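Local coordinates for protein hydroxyethylthiazole kinase (Pyrococcus horikoshii, PDB 3HPD) that probably phosphorylates the hydroxyl group of 4-methyl-5-beta-hydroxyethylthiazole with ATP and magnesium, a step in thiamine diphosphate biosynthesis, at residues M152-A155 with R156-T160; G236-H239 with V240-D244. All blocks are in the same frame, centred on the assembly; numbering follows the deposited sequence.

Overall arrangement
Both interactions are local, each made along one helix of a ribokinase-clan alpha/beta fold, and their centres lie 34 Å apart on opposite sides of the chain's centre. Both are partly buried. Interaction 1 is the end of helix 144-157, where the chain turns into strand 161-165; exposed Arg156, Glu157 and Asn159 stand beside buried Ala154, Ala155 and Thr160, and its chemistry is mostly backbone, a Schellman motif with a methionine-arginine contact. Interaction 2 lies in the first turns of helix 235-248, where side chains do more: a histidine-tyrosine hydrogen bond and a phenylalanine-leucine contact. None of its touching residues is exposed, part of the cover coming from both other subunits, whereas neither touches interaction 1.

Interaction 1 (M152-A155 with R156-T160); sequences MNAA and REFNT
Ala155 O accepts a hydrogen bond from Thr160 N at 3.1 Å, the defining bond of the Schellman motif that ends helix 144-157. Asn159, with positive phi (46°), is its C-prime residue and adds a weak bond to Arg156 O. Before this, the helix keeps its regular backbone bonds: Arg156 N to Met152 O, Glu157 N to Asn153 O and Phe158 N to Ala154 O. The Thr160 N-H approaches in the plane of the Ala155 carbonyl, and the Thr160 hydroxyl, OG1, is hydrogen-bonded to Val114 O.

The apolar contacts are few. Ala154 CB lies 4.4 Å from Phe158 CD2, and the phenyl ring continues onto Leu107 and Leu110 of helix 100-112. Both Ala154 and Ala155 rest on Val162 of strand 161-165, which places the helix end against the sheet.

On the exposed side, Met152 and Arg156 side chains meet one turn apart. Arg156 runs extended from CG to NE, while the Met152 chain, with CG anti to the backbone N (chi1 177°), bends at chi2 and chi3 and lays its methyl over one face of the guanidinium, Met152 CE 3.2 Å from Arg156 NE.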
ATOM      1  N   MET A 152      17.786 -17.268  22.708  1.00 19.94           N
ATOM      2  CA  MET A 152      19.207 -17.533  22.924  1.00 22.21           C
ATOM      3  C   MET A 152      19.784 -18.587  21.989  1.00 21.02           C
ATOM      4  O   MET A 152      20.838 -18.375  21.388  1.00 19.62           O
ATOM      5  CB  MET A 152      19.471 -17.993  24.359  1.00 26.01           C
ATOM      6  CG  MET A 152      20.938 -18.355  24.596  1.00 34.34           C
ATOM      7  SD  MET A 152      21.205 -19.768  25.689  1.00 43.86           S
ATOM      8  CE  MET A 152      22.017 -20.939  24.563  1.00 40.99           C
ATOM      9  N   ASN A 153      19.114 -19.734  21.895  1.00 21.37           N
ATOM     10  CA  ASN A 153      19.594 -20.815  21.039  1.00 22.15           C
ATOM     11  C   ASN A 153      19.666 -20.383  19.584  1.00 21.68           C
ATOM     12  O   ASN A 153      20.607 -20.735  18.870  1.00 21.33           O
ATOM     13  CB  ASN A 153      18.704 -22.057  21.165  1.00 24.59           C
ATOM     14  CG  ASN A 153      18.876 -22.764  22.497  1.00 26.17           C
ATOM     15  OD1 ASN A 153      19.978 -22.833  23.033  1.00 27.85           O
ATOM     16  ND2 ASN A 153      17.786 -23.311  23.027  1.00 27.19           N
ATOM     17  N   ALA A 154      18.671 -19.618  19.145  1.00 19.49           N
ATOM     18  CA  ALA A 154      18.644 -19.141  17.768  1.00 17.77           C
ATOM     19  C   ALA A 154      19.780 -18.150  17.535  1.00 15.60           C
ATOM     20  O   ALA A 154      20.404 -18.154  16.478  1.00 16.03           O
ATOM     21  CB  ALA A 154      17.300 -18.485  17.463  1.00 17.52           C
ATOM     22  N   ALA A 155      20.052 -17.306  18.526  1.00 15.68           N
ATOM     23  CA  ALA A 155      21.122 -16.320  18.404  1.00 16.48           C
ATOM     24  C   ALA A 155      22.480 -17.000  18.250  1.00 19.06           C
ATOM     25  O   ALA A 155      23.319 -16.563  17.458  1.00 18.82           O
ATOM     26  CB  ALA A 155      21.133 -15.398  19.615  1.00 15.32           C
ATOM     27  N   ARG A 156      22.700 -18.072  19.002  1.00 20.82           N
ATOM     28  CA  ARG A 156      23.967 -18.789  18.914  1.00 22.13           C
ATOM     29  C   ARG A 156      24.014 -19.610  17.626  1.00 21.69           C
ATOM     30  O   ARG A 156      25.046 -19.681  16.956  1.00 21.92           O
ATOM     31  CB  ARG A 156      24.144 -19.705  20.127  1.00 24.87           C
ATOM     32  CG  ARG A 156      24.079 -18.969  21.451  1.00 27.85           C
ATOM     33  CD  ARG A 156      24.652 -19.804  22.581  1.00 32.69           C
ATOM     34  NE  ARG A 156      24.591 -19.090  23.853  1.00 35.71           N
ATOM     35  CZ  ARG A 156      25.441 -19.281  24.856  1.00 38.35           C
ATOM     36  NH1 ARG A 156      26.423 -20.165  24.737  1.00 40.55           N
ATOM     37  NH2 ARG A 156      25.310 -18.585  25.977  1.00 36.31           N
ATOM     38  N   GLU A 157      22.887 -20.219  17.280  1.00 20.87           N
ATOM     39  CA  GLU A 157      22.799 -21.032  16.075  1.00 21.56           C
ATOM     40  C   GLU A 157      23.126 -20.224  14.820  1.00 21.10           C
ATOM     41  O   GLU A 157      23.912 -20.659  13.977  1.00 20.26           O
ATOM     42  CB  GLU A 157      21.391 -21.620  15.946  1.00 24.59           C
ATOM     43  CG  GLU A 157      21.187 -22.501  14.723  1.00 29.10           C
ATOM     44  CD  GLU A 157      22.003 -23.777  14.784  1.00 33.37           C
ATOM     45  OE1 GLU A 157      21.863 -24.525  15.776  1.00 36.06           O
ATOM     46  OE2 GLU A 157      22.783 -24.035  13.842  1.00 34.71           O
ATOM     47  N   PHE A 158      22.529 -19.041  14.706  1.00 19.79           N
ATOM     48  CA  PHE A 158      22.733 -18.191  13.539  1.00 19.13           C
ATOM     49  C   PHE A 158      23.776 -17.095  13.715  1.00 19.56           C
ATOM     50  O   PHE A 158      23.928 -16.233  12.847  1.00 20.05           O
ATOM     51  CB  PHE A 158      21.393 -17.585  13.118  1.00 17.69           C
ATOM     52  CG  PHE A 158      20.359 -18.612  12.766  1.00 18.87           C
ATOM     53  CD1 PHE A 158      20.558 -19.471  11.689  1.00 17.79           C
ATOM     54  CD2 PHE A 158      19.208 -18.755  13.532  1.00 18.06           C
ATOM     55  CE1 PHE A 158      19.626 -20.460  11.379  1.00 18.66           C
ATOM     56  CE2 PHE A 158      18.268 -19.743  13.230  1.00 19.77           C
ATOM     57  CZ  PHE A 158      18.481 -20.597  12.152  1.00 17.43           C
ATOM     58  N   ASN A 159      24.500 -17.139  14.830  1.00 19.77           N
ATOM     59  CA  ASN A 159      25.545 -16.164  15.127  1.00 22.68           C
ATOM     60  C   ASN A 159      25.092 -14.732  14.851  1.00 21.30           C
ATOM     61  O   ASN A 159      25.742 -13.991  14.115  1.00 21.18           O
ATOM     62  CB  ASN A 159      26.801 -16.479  14.309  1.00 25.77           C
ATOM     63  CG  ASN A 159      27.984 -15.614  14.700  1.00 30.83           C
ATOM     64  OD1 ASN A 159      28.235 -15.389  15.888  1.00 33.00           O
ATOM     65  ND2 ASN A 159      28.724 -15.134  13.705  1.00 32.54           N
ATOM     66  N   THR A 160      23.982 -14.341  15.464  1.00 19.17           N
ATOM     67  CA  THR A 160      23.443 -13.005  15.257  1.00 17.63           C
ATOM     68  C   THR A 160      22.565 -12.633  16.442  1.00 17.71           C
ATOM     69  O   THR A 160      22.439 -13.401  17.396  1.00 17.62           O
ATOM     70  CB  THR A 160      22.588 -12.968  13.963  1.00 18.92           C
ATOM     71  OG1 THR A 160      22.231 -11.617  13.645  1.00 19.70           O
ATOM     72  CG2 THR A 160      21.310 -13.794  14.145  1.00 15.74           C
TER

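Interaction 2 (G236-H239 with V240-D244)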
ATOM      1  N   GLY A 236      -8.600   1.066  12.736  1.00 10.78           N
ATOM      2  CA  GLY A 236      -8.273   2.099  11.767  1.00  9.43           C
ATOM      3  C   GLY A 236      -7.606   3.316  12.384  1.00  9.40           C
ATOM      4  O   GLY A 236      -6.512   3.718  11.976  1.00  9.41           O
ATOM      5  N   SER A 237      -8.265   3.909  13.373  1.00 10.21           N
ATOM      6  CA  SER A 237      -7.729   5.086  14.054  1.00 11.09           C
ATOM      7  C   SER A 237      -6.460   4.746  14.831  1.00  9.89           C
ATOM      8  O   SER A 237      -5.553   5.571  14.943  1.00 10.10           O
ATOM      9  CB  SER A 237      -8.781   5.665  15.005  1.00 12.10           C
ATOM     10  OG  SER A 237      -9.936   6.064  14.286  1.00 13.88           O
ATOM     11  N   PHE A 238      -6.406   3.534  15.372  1.00  8.95           N
ATOM     12  CA  PHE A 238      -5.242   3.076  16.129  1.00  9.12           C
ATOM     13  C   PHE A 238      -4.019   3.020  15.211  1.00  9.70           C
ATOM     14  O   PHE A 238      -2.927   3.451  15.587  1.00  9.26           O
ATOM     15  CB  PHE A 238      -5.537   1.693  16.723  1.00 10.10           C
ATOM     16  CG  PHE A 238      -4.343   1.010  17.337  1.00  9.48           C
ATOM     17  CD1 PHE A 238      -3.791   1.466  18.533  1.00 11.59           C
ATOM     18  CD2 PHE A 238      -3.797  -0.121  16.735  1.00 10.15           C
ATOM     19  CE1 PHE A 238      -2.709   0.798  19.124  1.00  8.29           C
ATOM     20  CE2 PHE A 238      -2.719  -0.796  17.314  1.00  9.95           C
ATOM     21  CZ  PHE A 238      -2.173  -0.336  18.512  1.00 11.00           C
ATOM     22  N   HIS A 239      -4.211   2.494  14.003  1.00  9.44           N
ATOM     23  CA  HIS A 239      -3.127   2.388  13.025  1.00  9.47           C
ATOM     24  C   HIS A 239      -2.533   3.770  12.744  1.00  9.56           C
ATOM     25  O   HIS A 239      -1.313   3.943  12.728  1.00 10.59           O
ATOM     26  CB  HIS A 239      -3.660   1.780  11.718  1.00 10.35           C
ATOM     27  CG  HIS A 239      -2.615   1.590  10.660  1.00 11.48           C
ATOM     28  ND1 HIS A 239      -2.929   1.274   9.356  1.00 12.34           N
ATOM     29  CD2 HIS A 239      -1.262   1.664  10.712  1.00 13.48           C
ATOM     30  CE1 HIS A 239      -1.817   1.163   8.650  1.00 13.12           C
ATOM     31  NE2 HIS A 239      -0.791   1.395   9.451  1.00 14.03           N
ATOM     32  N   VAL A 240      -3.406   4.749  12.524  1.00  8.14           N
ATOM     33  CA  VAL A 240      -2.981   6.116  12.241  1.00  9.45           C
ATOM     34  C   VAL A 240      -2.148   6.701  13.385  1.00 10.29           C
ATOM     35  O   VAL A 240      -1.121   7.349  13.157  1.00  9.54           O
ATOM     36  CB  VAL A 240      -4.207   7.041  11.996  1.00 10.81           C
ATOM     37  CG1 VAL A 240      -3.759   8.492  11.896  1.00 10.64           C
ATOM     38  CG2 VAL A 240      -4.930   6.630  10.720  1.00  9.23           C
ATOM     39  N   LYS A 241      -2.591   6.468  14.613  1.00  7.57           N
ATOM     40  CA  LYS A 241      -1.896   6.988  15.785  1.00  8.91           C
ATOM     41  C   LYS A 241      -0.519   6.375  16.025  1.00  8.69           C
ATOM     42  O   LYS A 241       0.292   6.943  16.757  1.00  9.05           O
ATOM     43  CB  LYS A 241      -2.768   6.811  17.029  1.00 12.42           C
ATOM     44  CG  LYS A 241      -4.038   7.651  17.016  1.00 14.61           C
ATOM     45  CD  LYS A 241      -3.724   9.139  17.165  1.00 20.22           C
ATOM     46  CE  LYS A 241      -4.998   9.972  17.226  1.00 22.25           C
ATOM     47  NZ  LYS A 241      -4.730  11.388  17.606  1.00 24.30           N
ATOM     48  N   LEU A 242      -0.244   5.221  15.422  1.00 10.23           N
ATOM     49  CA  LEU A 242       1.068   4.602  15.592  1.00  8.80           C
ATOM     50  C   LEU A 242       2.145   5.528  15.022  1.00 10.82           C
ATOM     51  O   LEU A 242       3.189   5.739  15.640  1.00  9.55           O
ATOM     52  CB  LEU A 242       1.125   3.238  14.891  1.00 10.52           C
ATOM     53  CG  LEU A 242       0.267   2.119  15.503  1.00 10.65           C
ATOM     54  CD1 LEU A 242       0.384   0.853  14.654  1.00 11.66           C
ATOM     55  CD2 LEU A 242       0.723   1.847  16.936  1.00 11.92           C
ATOM     56  N   TYR A 243       1.881   6.086  13.843  1.00  9.95           N
ATOM     57  CA  TYR A 243       2.827   6.996  13.199  1.00 10.27           C
ATOM     58  C   TYR A 243       2.955   8.275  14.008  1.00 11.27           C
ATOM     59  O   TYR A 243       4.047   8.826  14.140  1.00 10.71           O
ATOM     60  CB  TYR A 243       2.349   7.339  11.789  1.00 11.06           C
ATOM     61  CG  TYR A 243       2.116   6.116  10.944  1.00  9.22           C
ATOM     62  CD1 TYR A 243       3.189   5.390  10.422  1.00  9.38           C
ATOM     63  CD2 TYR A 243       0.823   5.653  10.703  1.00  9.25           C
ATOM     64  CE1 TYR A 243       2.981   4.229   9.682  1.00  8.85           C
ATOM     65  CE2 TYR A 243       0.603   4.488   9.959  1.00 10.30           C
ATOM     66  CZ  TYR A 243       1.686   3.784   9.454  1.00  9.10           C
ATOM     67  OH  TYR A 243       1.479   2.645   8.704  1.00  9.68           O
ATOM     68  N   ASP A 244       1.832   8.755  14.536  1.00 10.29           N
ATOM     69  CA  ASP A 244       1.846   9.974  15.332  1.00 11.05           C
ATOM     70  C   ASP A 244       2.798   9.832  16.505  1.00 11.26           C
ATOM     71  O   ASP A 244       3.595  10.730  16.780  1.00 12.17           O
ATOM     72  CB  ASP A 244       0.446  10.298  15.865  1.00 11.45           C
ATOM     73  CG  ASP A 244      -0.473  10.843  14.795  1.00 12.02           C
ATOM     74  OD1 ASP A 244      -0.038  10.964  13.630  1.00 12.65           O
ATOM     75  OD2 ASP A 244      -1.634  11.156  15.121  1.00 13.35           O
TER
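His239 and Tyr243, one turn apart on helix 235-248, join their side chains by a hydrogen bond, His239 NE2 to Tyr243 OH at 2.7 Å, in which either atom could be the donor. The hydroxyl comes to the edge of the imidazole, near its plane. With CG anti to the backbone N (chi1 -178°), the imidazole stands out from the helix, where the phenol of Tyr243, one turn on, reaches it; the two rings sit obliquely, planes at 44°, and Tyr243 CE2 is 3.5 Å from His239 CD2. The hydroxyl has a second partner, Thr29 OG1, so it links His239 to helix 27-37. A phenylalanine in place of Tyr243 would probably leave His239 NE2 without this mate and the imidazole freer to turn.

Leu242 packs against the turn before it. Its CD2 methyl lies over one face of the Phe238 ring, 4.0 Å from Phe238 CZ. Its backbone N bonds His239 O at 3.2 Å from above the carbonyl plane, an i to i+3 bond as in a 3-10 turn, beside the weak i to i+4 bond to Phe238 O. Val240 sets CG2 at 3.5 Å from Gly236 O, beside the weak bond from Val240 N to that oxygen.

Another part of the helix surface lies at the trimer interface: Val240 meets Val240 of the third subunit, Ser237 OG bonds Asp244 OD2 of that subunit, and Asp244 OD2 in turn bonds Ser237 OG of the second subunit. Within the chain, Phe238 is buried against Ala228 and Tyr229 of helix 210-231, Tyr243 touches Asn32 of helix 27-37, and His239, near the predicted substrate-binding Gly192, shares Met196 of helix 193-205 with Tyr243.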